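Local coordinates for ileal Bile Acid-Binding Protein (Danio rerio, PDB 3ELZ) that binds several molecules of the bile acid cholate in and around its beta-barrel and probably acts as a cytoplasmic carrier of bile acids and fatty acids, at residues L40-V45 with W53-P58; G109-E114 with V128-K133. All blocks are in the same frame, centred on the assembly; numbering follows the deposited sequence.

How the interactions relate
Interactions 1 and 2 illustrate how a lipid-binding barrel is built from antiparallel hairpins taken from different parts of the chain. Interaction 1 belongs to the hairpin of strands 41-47 and 50-57, and interaction 2, later in the chain, to that of strands 111-119 and 124-133. One sheet holds both, with strand 8-16 lying between strands 41-47 and 124-133, and the contact centres are 13 Å apart. Their inward side chains meet inside the barrel: Leu-40 CD2 lies 3.4 Å from Arg-129 NH1, and Ile-44 CD1 lies 4.0 Å from Leu-112 CD1. Residues from early and late in the sequence thus line a single interior that takes up cholate.

Interaction 1: L40-V45 with W53-P58; sequences LVTEIV and WTQYYP. With CHD (cholic acid), chain D; CHD (cholic acid), chain E.
Ile-44 and Trp-53 run side by side into the barrel, the isoleucine forming a bump that presses flat against the indole. Ile-44 CD1 lies over the six-membered ring of Trp-53, 3.6 Å from its centroid, in a CH-pi contact. The opposite face receives a cholate, whose C6 sits 3.5 Å from Trp-53 CG, so the ring is a wall between hydrocarbon packing and sterol. Trp-53 swings CG away from its own N (chi1 -158°), which brings the indole beside Ile-44, while Thr-42 CG2 approaches NE1 obliquely at 3.5 Å. One water in the ring plane at the indole edge accepts from Trp-53 NE1 and Gln-55 NE2 and also bonds Thr-42 OG1, joining both strands. Replacing Trp-53 with an alanine would probably leave Ile-44 and the sterol without the slab that separates them and deprive this water of one donor.

Further along, Leu-40 CD1 fits the corner made by Tyr-56 O, 3.3 Å away, and the face of Tyr-57, whose centroid is 3.9 Å off. A second cholate reaches the Tyr-57 ring at its edge. On the outer face, the extended chain of Glu-43 crosses to Tyr-56, whose OH donates to OE2 over 2.7 Å from above the carboxylate plane.

Between the two faces, Glu-43 and Thr-54 exchange both backbone bonds, and Ile-44 pairs with Trp-53 as a non-hydrogen-bonded pair. This is an antiparallel hairpin of the fatty-acid-binding-protein barrel, and Gln-55 and Tyr-57 belong to its cholate sites.

Interaction 2: G109-E114 with V128-K133; sequences GGKLVE and VRTSKK
Glu-114 and Arg-129 pair across strands 111-114 and 128-133, part of a beta hairpin in the calycin-type barrel, and show how a charged couple can be accommodated on a barrel's inner face. Their backbones form a hydrogen-bonded antiparallel pair: Glu-114 N donates to Arg-129 O over 2.8 Å, almost perfectly straight, and Arg-129 N returns an equally short bond to Glu-114 O. The side chains then travel the same way, alongside each other. Glu-114 sets CG beside its own N (chi1 -65°), and Arg-129 bends at chi3, bringing NH1 round to the carboxylate. The resulting salt bridge is a loose one: Arg-129 NH1 lies 3.4 Å from Glu-114 OE1, with the bond weak and the two planes turned 42° apart. OE1 comes in at the guanidinium edge, near its plane; the placement of OE2 is doubtful. Arg-129 NH2 makes a further weak hydrogen bond to a cholate oxygen, so the arginine stands between the glutamate and the ligand. The nearby carboxylate probably offsets some of its positive charge.

Ser-131 is the third substantial contributor. It pairs with Leu-112 through two backbone hydrogen bonds, and their CB atoms meet at 3.9 Å on the same inner face as the charged pair. Val-113 and Thr-130, on the other face, form the intervening non-hydrogen-bonded pair. There Val-113 CG1 touches Val-128 CG1 at 3.8 Å, while Thr-130 CG2 packs against the aliphatic part of Lys-111, whose amino group turns to Glu-13 of strand 8-16.

One water ties Ser-131 to the opposite strand: it sits 2.7 Å from Ser-131 OG and 3.0 Å from Leu-112 O.

Interaction 1: L40-V45 with W53-P58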
ATOM      1  N   LEU A  40       8.251   6.850  -2.214  1.00 38.04           N
ATOM      2  CA  LEU A  40       7.983   5.675  -3.039  1.00 37.21           C
ATOM      3  C   LEU A  40       7.349   6.033  -4.388  1.00 36.40           C
ATOM      4  O   LEU A  40       6.453   6.874  -4.459  1.00 36.54           O
ATOM      5  CB  LEU A  40       7.067   4.706  -2.273  1.00 37.10           C
ATOM      6  CG  LEU A  40       6.546   3.460  -3.004  1.00 37.36           C
ATOM      7  CD1 LEU A  40       7.643   2.421  -3.212  1.00 37.15           C
ATOM      8  CD2 LEU A  40       5.383   2.861  -2.246  1.00 37.49           C
ATOM      9  N   VAL A  41       7.810   5.379  -5.449  1.00 35.52           N
ATOM     10  CA  VAL A  41       7.159   5.473  -6.761  1.00 34.43           C
ATOM     11  C   VAL A  41       6.353   4.193  -7.008  1.00 34.14           C
ATOM     12  O   VAL A  41       6.887   3.088  -6.902  1.00 33.85           O
ATOM     13  CB  VAL A  41       8.187   5.758  -7.907  1.00 34.57           C
ATOM     14  CG1 VAL A  41       7.536   5.676  -9.286  1.00 33.80           C
ATOM     15  CG2 VAL A  41       8.832   7.125  -7.713  1.00 33.60           C
ATOM     16  N   THR A  42       5.063   4.364  -7.303  1.00 33.74           N
ATOM     17  CA  THR A  42       4.136   3.265  -7.586  1.00 33.50           C
ATOM     18  C   THR A  42       3.721   3.306  -9.061  1.00 33.98           C
ATOM     19  O   THR A  42       3.368   4.366  -9.570  1.00 34.23           O
ATOM     20  CB  THR A  42       2.844   3.369  -6.728  1.00 33.47           C
ATOM     21  OG1 THR A  42       3.179   3.500  -5.341  1.00 32.43           O
ATOM     22  CG2 THR A  42       1.956   2.142  -6.927  1.00 32.95           C
ATOM     23  N   GLU A  43       3.762   2.152  -9.730  1.00 34.02           N
ATOM     24  CA  GLU A  43       3.383   2.026 -11.139  1.00 34.37           C
ATOM     25  C   GLU A  43       2.256   0.995 -11.311  1.00 34.23           C
ATOM     26  O   GLU A  43       2.434  -0.184 -11.010  1.00 34.12           O
ATOM     27  CB  GLU A  43       4.608   1.638 -11.970  1.00 34.18           C
ATOM     28  CG  GLU A  43       4.392   1.656 -13.465  1.00 34.58           C
ATOM     29  CD  GLU A  43       5.661   1.352 -14.245  1.00 35.20           C
ATOM     30  OE1 GLU A  43       5.545   0.970 -15.430  1.00 37.29           O
ATOM     31  OE2 GLU A  43       6.770   1.500 -13.683  1.00 35.06           O
ATOM     32  N   ILE A  44       1.100   1.443 -11.798  1.00 34.45           N
ATOM     33  CA  ILE A  44      -0.094   0.588 -11.839  1.00 34.57           C
ATOM     34  C   ILE A  44      -0.622   0.396 -13.259  1.00 34.89           C
ATOM     35  O   ILE A  44      -0.781   1.360 -13.995  1.00 34.72           O
ATOM     36  CB  ILE A  44      -1.244   1.147 -10.931  1.00 34.66           C
ATOM     37  CG1 ILE A  44      -0.756   1.367  -9.494  1.00 34.74           C
ATOM     38  CG2 ILE A  44      -2.482   0.234 -10.969  1.00 33.76           C
ATOM     39  CD1 ILE A  44      -1.579   2.420  -8.719  1.00 33.88           C
ATOM     40  N   VAL A  45      -0.869  -0.863 -13.624  1.00 35.48           N
ATOM     41  CA  VAL A  45      -1.558  -1.224 -14.859  1.00 35.79           C
ATOM     42  C   VAL A  45      -2.862  -1.931 -14.488  1.00 36.16           C
ATOM     43  O   VAL A  45      -2.851  -3.045 -13.952  1.00 36.24           O
ATOM     44  CB  VAL A  45      -0.704  -2.147 -15.778  1.00 35.88           C
ATOM     45  CG1 VAL A  45      -1.475  -2.497 -17.050  1.00 35.93           C
ATOM     46  CG2 VAL A  45       0.631  -1.494 -16.138  1.00 35.84           C
ATOM     47  N   TRP A  53       0.778  -4.092 -10.005  1.00 33.45           N
ATOM     48  CA  TRP A  53       1.030  -3.051  -9.005  1.00 33.16           C
ATOM     49  C   TRP A  53       2.502  -3.104  -8.602  1.00 32.80           C
ATOM     50  O   TRP A  53       2.949  -4.028  -7.929  1.00 32.14           O
ATOM     51  CB  TRP A  53       0.115  -3.272  -7.797  1.00 32.96           C
ATOM     52  CG  TRP A  53      -0.141  -2.055  -6.929  1.00 33.05           C
ATOM     53  CD1 TRP A  53       0.724  -1.484  -6.030  1.00 32.40           C
ATOM     54  CD2 TRP A  53      -1.352  -1.290  -6.857  1.00 32.71           C
ATOM     55  NE1 TRP A  53       0.129  -0.408  -5.415  1.00 32.72           N
ATOM     56  CE2 TRP A  53      -1.145  -0.265  -5.901  1.00 33.05           C
ATOM     57  CE3 TRP A  53      -2.591  -1.366  -7.511  1.00 32.75           C
ATOM     58  CZ2 TRP A  53      -2.131   0.681  -5.585  1.00 32.29           C
ATOM     59  CZ3 TRP A  53      -3.568  -0.424  -7.198  1.00 32.41           C
ATOM     60  CH2 TRP A  53      -3.333   0.583  -6.238  1.00 32.34           C
ATOM     61  N   THR A  54       3.247  -2.099  -9.038  1.00 33.10           N
ATOM     62  CA  THR A  54       4.700  -2.134  -8.965  1.00 33.34           C
ATOM     63  C   THR A  54       5.217  -1.001  -8.091  1.00 33.43           C
ATOM     64  O   THR A  54       4.782   0.146  -8.225  1.00 33.85           O
ATOM     65  CB  THR A  54       5.297  -2.131 -10.373  1.00 33.23           C
ATOM     66  OG1 THR A  54       4.813  -3.286 -11.062  1.00 33.46           O
ATOM     67  CG2 THR A  54       6.824  -2.183 -10.351  1.00 33.32           C
ATOM     68  N   GLN A  55       6.111  -1.346  -7.167  1.00 33.21           N
ATOM     69  CA  GLN A  55       6.629  -0.377  -6.208  1.00 32.90           C
ATOM     70  C   GLN A  55       8.148  -0.372  -6.227  1.00 32.97           C
ATOM     71  O   GLN A  55       8.789  -1.418  -6.075  1.00 32.79           O
ATOM     72  CB  GLN A  55       6.095  -0.660  -4.805  1.00 32.95           C
ATOM     73  CG  GLN A  55       4.583  -0.539  -4.673  1.00 32.30           C
ATOM     74  CD  GLN A  55       4.061  -1.208  -3.426  1.00 32.14           C
ATOM     75  OE1 GLN A  55       4.442  -2.336  -3.108  1.00 33.16           O
ATOM     76  NE2 GLN A  55       3.180  -0.524  -2.712  1.00 30.68           N
ATOM     77  N   TYR A  56       8.712   0.817  -6.416  1.00 32.89           N
ATOM     78  CA  TYR A  56      10.147   0.975  -6.609  1.00 33.15           C
ATOM     79  C   TYR A  56      10.836   1.422  -5.326  1.00 33.87           C
ATOM     80  O   TYR A  56      10.541   2.490  -4.783  1.00 33.74           O
ATOM     81  CB  TYR A  56      10.424   1.953  -7.757  1.00 32.39           C
ATOM     82  CG  TYR A  56      10.006   1.416  -9.108  1.00 31.72           C
ATOM     83  CD1 TYR A  56      10.919   0.740  -9.922  1.00 31.44           C
ATOM     84  CD2 TYR A  56       8.699   1.569  -9.567  1.00 29.67           C
ATOM     85  CE1 TYR A  56      10.537   0.236 -11.162  1.00 31.28           C
ATOM     86  CE2 TYR A  56       8.310   1.072 -10.790  1.00 29.99           C
ATOM     87  CZ  TYR A  56       9.230   0.409 -11.590  1.00 31.11           C
ATOM     88  OH  TYR A  56       8.838  -0.087 -12.814  1.00 31.01           O
ATOM     89  N   TYR A  57      11.758   0.589  -4.858  1.00 34.72           N
ATOM     90  CA  TYR A  57      12.446   0.812  -3.596  1.00 35.35           C
ATOM     91  C   TYR A  57      13.931   1.112  -3.818  1.00 35.81           C
ATOM     92  O   TYR A  57      14.437   0.964  -4.939  1.00 36.01           O
ATOM     93  CB  TYR A  57      12.243  -0.401  -2.676  1.00 35.54           C
ATOM     94  CG  TYR A  57      10.817  -0.557  -2.173  1.00 35.45           C
ATOM     95  CD1 TYR A  57      10.373   0.147  -1.050  1.00 35.20           C
ATOM     96  CD2 TYR A  57       9.913  -1.408  -2.813  1.00 36.12           C
ATOM     97  CE1 TYR A  57       9.068   0.017  -0.582  1.00 35.46           C
ATOM     98  CE2 TYR A  57       8.589  -1.552  -2.339  1.00 35.79           C
ATOM     99  CZ  TYR A  57       8.184  -0.835  -1.223  1.00 35.69           C
ATOM    100  OH  TYR A  57       6.898  -0.972  -0.738  1.00 35.55           O
ATOM    101  N   PRO A  58      14.640   1.560  -2.762  1.00 36.04           N
ATOM    102  CA  PRO A  58      16.064   1.867  -2.913  1.00 36.21           C
ATOM    103  C   PRO A  58      16.904   0.681  -3.389  1.00 36.06           C
ATOM    104  O   PRO A  58      16.503  -0.474  -3.218  1.00 36.17           O
ATOM    105  CB  PRO A  58      16.492   2.278  -1.496  1.00 36.34           C
ATOM    106  CG  PRO A  58      15.425   1.754  -0.590  1.00 36.58           C
ATOM    107  CD  PRO A  58      14.169   1.821  -1.387  1.00 36.28           C
TER
HETATM  108  C1  CHD D 150      -4.375  -5.235  -2.018  1.00 34.39           C
HETATM  109  C2  CHD D 150      -5.006  -4.022  -1.314  1.00 34.82           C
HETATM  110  C3  CHD D 150      -5.059  -2.806  -2.235  1.00 34.64           C
HETATM  111  O3  CHD D 150      -5.516  -1.701  -1.458  1.00 34.01           O
HETATM  112  C4  CHD D 150      -3.686  -2.477  -2.858  1.00 35.02           C
HETATM  113  C5  CHD D 150      -2.973  -3.725  -3.464  1.00 35.98           C
HETATM  114  C6  CHD D 150      -1.568  -3.323  -3.977  1.00 35.55           C
HETATM  115  C7  CHD D 150      -0.467  -3.289  -2.890  1.00 36.56           C
HETATM  116  O7  CHD D 150      -0.515  -2.051  -2.180  1.00 37.29           O
HETATM  117  C8  CHD D 150      -0.515  -4.485  -1.907  1.00 36.15           C
HETATM  118  C9  CHD D 150      -1.953  -4.765  -1.378  1.00 35.74           C
HETATM  119  C10 CHD D 150      -2.957  -4.993  -2.538  1.00 35.48           C
HETATM  120  C11 CHD D 150      -2.018  -5.890  -0.293  1.00 35.59           C
HETATM  121  C12 CHD D 150      -0.981  -5.702   0.829  1.00 35.38           C
HETATM  122  O12 CHD D 150      -1.360  -4.604   1.662  1.00 37.54           O
HETATM  123  C13 CHD D 150       0.439  -5.487   0.269  1.00 36.70           C
HETATM  124  C14 CHD D 150       0.418  -4.281  -0.712  1.00 36.36           C
HETATM  125  C15 CHD D 150       1.905  -4.075  -1.027  1.00 37.68           C
HETATM  126  C16 CHD D 150       2.563  -4.292   0.348  1.00 36.51           C
HETATM  127  C17 CHD D 150       1.429  -4.856   1.272  1.00 36.85           C
HETATM  128  C18 CHD D 150       0.974  -6.807  -0.358  1.00 36.17           C
HETATM  129  C19 CHD D 150      -2.536  -6.241  -3.359  1.00 35.42           C
HETATM  130  C20 CHD D 150       1.985  -5.764   2.401  1.00 39.07           C
HETATM  131  C21 CHD D 150       0.957  -6.484   3.303  1.00 38.30           C
HETATM  132  C22 CHD D 150       2.926  -4.952   3.268  1.00 40.24           C
HETATM  133  C23 CHD D 150       4.247  -5.716   3.224  1.00 44.40           C
HETATM  134  O25 CHD D 150       6.019  -4.406   3.913  1.00 45.03           O
HETATM  135  C24 CHD D 150       5.380  -4.768   2.910  1.00 44.98           C
HETATM  136  O26 CHD D 150       5.576  -4.440   1.703  1.00 43.47           O
HETATM  137  C1  CHD E 151       5.891   0.379   6.962  1.00 35.98           C
HETATM  138  C2  CHD E 151       5.038   1.565   6.491  1.00 36.14           C
HETATM  139  C3  CHD E 151       4.058   1.110   5.405  1.00 36.70           C
HETATM  140  O3  CHD E 151       3.302   2.222   4.967  1.00 37.23           O
HETATM  141  C4  CHD E 151       4.850   0.568   4.210  1.00 36.55           C
HETATM  142  C5  CHD E 151       5.728  -0.638   4.648  1.00 36.06           C
HETATM  143  C6  CHD E 151       6.473  -1.257   3.416  1.00 34.90           C
HETATM  144  C7  CHD E 151       7.671  -0.402   2.948  1.00 35.32           C
HETATM  145  O7  CHD E 151       7.230   0.776   2.217  1.00 34.84           O
HETATM  146  C8  CHD E 151       8.620  -0.057   4.128  1.00 35.04           C
HETATM  147  C9  CHD E 151       7.874   0.570   5.342  1.00 35.94           C
HETATM  148  C10 CHD E 151       6.683  -0.314   5.838  1.00 35.85           C
HETATM  149  C11 CHD E 151       8.828   1.007   6.489  1.00 36.33           C
HETATM  150  C12 CHD E 151      10.061   1.797   5.985  1.00 37.17           C
HETATM  151  O12 CHD E 151       9.654   3.122   5.595  1.00 39.63           O
HETATM  152  C13 CHD E 151      10.799   1.073   4.835  1.00 35.80           C
HETATM  153  C14 CHD E 151       9.805   0.843   3.702  1.00 35.66           C
HETATM  154  C15 CHD E 151      10.716   0.313   2.589  1.00 35.06           C
HETATM  155  C16 CHD E 151      11.885   1.306   2.648  1.00 34.83           C
HETATM  156  C17 CHD E 151      11.781   1.989   4.035  1.00 36.45           C
HETATM  157  C18 CHD E 151      11.458  -0.244   5.330  1.00 35.50           C
HETATM  158  C19 CHD E 151       7.196  -1.648   6.399  1.00 36.01           C
HETATM  159  C20 CHD E 151      13.186   2.234   4.644  1.00 37.06           C
HETATM  160  C21 CHD E 151      13.153   2.729   6.106  1.00 37.13           C
HETATM  161  C22 CHD E 151      13.963   3.228   3.773  1.00 38.06           C
HETATM  162  C23 CHD E 151      15.446   2.887   3.744  1.00 39.69           C
HETATM  163  O25 CHD E 151      17.455   3.581   2.685  1.00 41.84           O
HETATM  164  C24 CHD E 151      16.268   3.900   2.940  1.00 41.53           C
HETATM  165  O26 CHD E 151      15.700   4.962   2.596  1.00 42.62           O
HETATM  166  O   HOH W   1       1.690   1.506  -3.861  1.00 27.42           O

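Interaction 2: G109-E114 with V128-K133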
ATOM      1  N   GLY A 109      -9.466  13.253  -4.892  1.00 36.74           N
ATOM      2  CA  GLY A 109      -8.918  14.527  -5.347  1.00 36.53           C
ATOM      3  C   GLY A 109      -7.801  14.357  -6.358  1.00 36.06           C
ATOM      4  O   GLY A 109      -6.800  15.065  -6.297  1.00 36.24           O
ATOM      5  N   GLY A 110      -7.976  13.403  -7.273  1.00 35.75           N
ATOM      6  CA  GLY A 110      -6.985  13.102  -8.309  1.00 35.25           C
ATOM      7  C   GLY A 110      -5.729  12.413  -7.805  1.00 35.04           C
ATOM      8  O   GLY A 110      -4.797  12.174  -8.576  1.00 35.12           O
ATOM      9  N   LYS A 111      -5.716  12.075  -6.517  1.00 34.66           N
ATOM     10  CA  LYS A 111      -4.540  11.516  -5.848  1.00 34.25           C
ATOM     11  C   LYS A 111      -4.725  10.067  -5.397  1.00 33.84           C
ATOM     12  O   LYS A 111      -5.835   9.655  -5.062  1.00 33.52           O
ATOM     13  CB  LYS A 111      -4.160  12.398  -4.656  1.00 34.46           C
ATOM     14  CG  LYS A 111      -3.649  13.778  -5.077  1.00 34.78           C
ATOM     15  CD  LYS A 111      -3.445  14.715  -3.905  1.00 35.56           C
ATOM     16  CE  LYS A 111      -2.812  16.018  -4.388  1.00 37.09           C
ATOM     17  NZ  LYS A 111      -2.680  17.038  -3.309  1.00 37.66           N
ATOM     18  N   LEU A 112      -3.626   9.306  -5.405  1.00 33.29           N
ATOM     19  CA  LEU A 112      -3.600   7.951  -4.864  1.00 32.73           C
ATOM     20  C   LEU A 112      -3.496   7.979  -3.333  1.00 32.66           C
ATOM     21  O   LEU A 112      -2.494   8.424  -2.776  1.00 31.90           O
ATOM     22  CB  LEU A 112      -2.429   7.151  -5.468  1.00 32.75           C
ATOM     23  CG  LEU A 112      -2.381   5.629  -5.275  1.00 32.28           C
ATOM     24  CD1 LEU A 112      -3.421   4.918  -6.146  1.00 32.11           C
ATOM     25  CD2 LEU A 112      -0.980   5.095  -5.558  1.00 32.46           C
ATOM     26  N   VAL A 113      -4.548   7.503  -2.665  1.00 33.11           N
ATOM     27  CA  VAL A 113      -4.633   7.511  -1.199  1.00 33.05           C
ATOM     28  C   VAL A 113      -4.640   6.062  -0.689  1.00 33.28           C
ATOM     29  O   VAL A 113      -5.545   5.285  -1.008  1.00 33.02           O
ATOM     30  CB  VAL A 113      -5.882   8.321  -0.695  1.00 33.24           C
ATOM     31  CG1 VAL A 113      -5.922   8.416   0.832  1.00 33.44           C
ATOM     32  CG2 VAL A 113      -5.907   9.724  -1.301  1.00 32.93           C
ATOM     33  N   GLU A 114      -3.593   5.712   0.063  1.00 33.03           N
ATOM     34  CA  GLU A 114      -3.423   4.409   0.669  1.00 33.34           C
ATOM     35  C   GLU A 114      -3.603   4.519   2.191  1.00 32.96           C
ATOM     36  O   GLU A 114      -2.767   5.111   2.881  1.00 32.66           O
ATOM     37  CB  GLU A 114      -2.021   3.856   0.357  1.00 33.11           C
ATOM     38  CG  GLU A 114      -1.754   3.579  -1.120  1.00 34.50           C
ATOM     39  CD  GLU A 114      -0.267   3.410  -1.451  1.00 35.47           C
ATOM     40  OE1 GLU A 114       0.161   2.267  -1.738  1.00 39.59           O
ATOM     41  OE2 GLU A 114       0.477   4.412  -1.432  1.00 35.97           O
ATOM     42  N   VAL A 128      -1.967   7.078   6.576  1.00 32.72           N
ATOM     43  CA  VAL A 128      -2.502   7.541   5.295  1.00 32.53           C
ATOM     44  C   VAL A 128      -1.366   8.050   4.423  1.00 32.79           C
ATOM     45  O   VAL A 128      -0.709   9.048   4.737  1.00 33.10           O
ATOM     46  CB  VAL A 128      -3.589   8.650   5.451  1.00 32.81           C
ATOM     47  CG1 VAL A 128      -4.095   9.112   4.073  1.00 32.88           C
ATOM     48  CG2 VAL A 128      -4.746   8.165   6.284  1.00 31.85           C
ATOM     49  N   ARG A 129      -1.138   7.350   3.321  1.00 32.75           N
ATOM     50  CA  ARG A 129      -0.083   7.697   2.393  1.00 32.89           C
ATOM     51  C   ARG A 129      -0.728   8.291   1.141  1.00 32.52           C
ATOM     52  O   ARG A 129      -1.620   7.690   0.543  1.00 32.67           O
ATOM     53  CB  ARG A 129       0.737   6.447   2.078  1.00 33.28           C
ATOM     54  CG  ARG A 129       1.993   6.690   1.282  1.00 35.28           C
ATOM     55  CD  ARG A 129       2.337   5.431   0.515  1.00 38.24           C
ATOM     56  NE  ARG A 129       3.499   4.737   1.034  1.00 39.54           N
ATOM     57  CZ  ARG A 129       3.770   3.456   0.811  1.00 39.91           C
ATOM     58  NH1 ARG A 129       2.945   2.704   0.086  1.00 37.56           N
ATOM     59  NH2 ARG A 129       4.878   2.928   1.318  1.00 40.62           N
ATOM     60  N   THR A 130      -0.320   9.498   0.774  1.00 32.48           N
ATOM     61  CA  THR A 130      -0.878  10.157  -0.410  1.00 32.17           C
ATOM     62  C   THR A 130       0.190  10.306  -1.497  1.00 32.42           C
ATOM     63  O   THR A 130       1.321  10.710  -1.216  1.00 32.29           O
ATOM     64  CB  THR A 130      -1.522  11.515  -0.057  1.00 32.25           C
ATOM     65  OG1 THR A 130      -2.362  11.363   1.103  1.00 31.29           O
ATOM     66  CG2 THR A 130      -2.353  12.060  -1.238  1.00 31.28           C
ATOM     67  N   SER A 131      -0.173   9.957  -2.729  1.00 32.51           N
ATOM     68  CA  SER A 131       0.759  10.002  -3.855  1.00 32.89           C
ATOM     69  C   SER A 131       0.196  10.837  -4.994  1.00 32.88           C
ATOM     70  O   SER A 131      -0.968  10.686  -5.364  1.00 33.07           O
ATOM     71  CB  SER A 131       1.082   8.589  -4.378  1.00 32.67           C
ATOM     72  OG  SER A 131       1.898   7.852  -3.481  1.00 34.15           O
ATOM     73  N   LYS A 132       1.033  11.703  -5.552  1.00 33.04           N
ATOM     74  CA  LYS A 132       0.645  12.498  -6.711  1.00 33.72           C
ATOM     75  C   LYS A 132       1.061  11.823  -8.011  1.00 33.71           C
ATOM     76  O   LYS A 132       2.069  11.116  -8.063  1.00 34.01           O
ATOM     77  CB  LYS A 132       1.193  13.931  -6.628  1.00 33.38           C
ATOM     78  CG  LYS A 132       2.712  14.053  -6.593  1.00 34.02           C
ATOM     79  CD  LYS A 132       3.139  15.514  -6.655  1.00 34.40           C
ATOM     80  CE  LYS A 132       4.651  15.660  -6.601  1.00 35.51           C
ATOM     81  NZ  LYS A 132       5.294  15.516  -7.942  1.00 37.84           N
ATOM     82  N   LYS A 133       0.262  12.041  -9.051  1.00 34.05           N
ATOM     83  CA  LYS A 133       0.555  11.551 -10.388  1.00 34.42           C
ATOM     84  C   LYS A 133       1.843  12.185 -10.916  1.00 34.40           C
ATOM     85  O   LYS A 133       2.037  13.393 -10.804  1.00 34.36           O
ATOM     86  CB  LYS A 133      -0.620  11.880 -11.322  1.00 34.52           C
ATOM     87  CG  LYS A 133      -0.637  11.125 -12.649  1.00 35.33           C
ATOM     88  CD  LYS A 133      -0.887   9.625 -12.451  1.00 35.93           C
ATOM     89  CE  LYS A 133      -1.382   8.959 -13.730  1.00 36.88           C
ATOM     90  NZ  LYS A 133      -0.408   9.031 -14.865  1.00 36.98           N
TER
HETATM   91  O   HOH W   2      -2.221  13.899  -8.488  1.00 34.92           O
HETATM   92  O   HOH W   3      -0.089   6.721  -2.029  1.00 23.81           O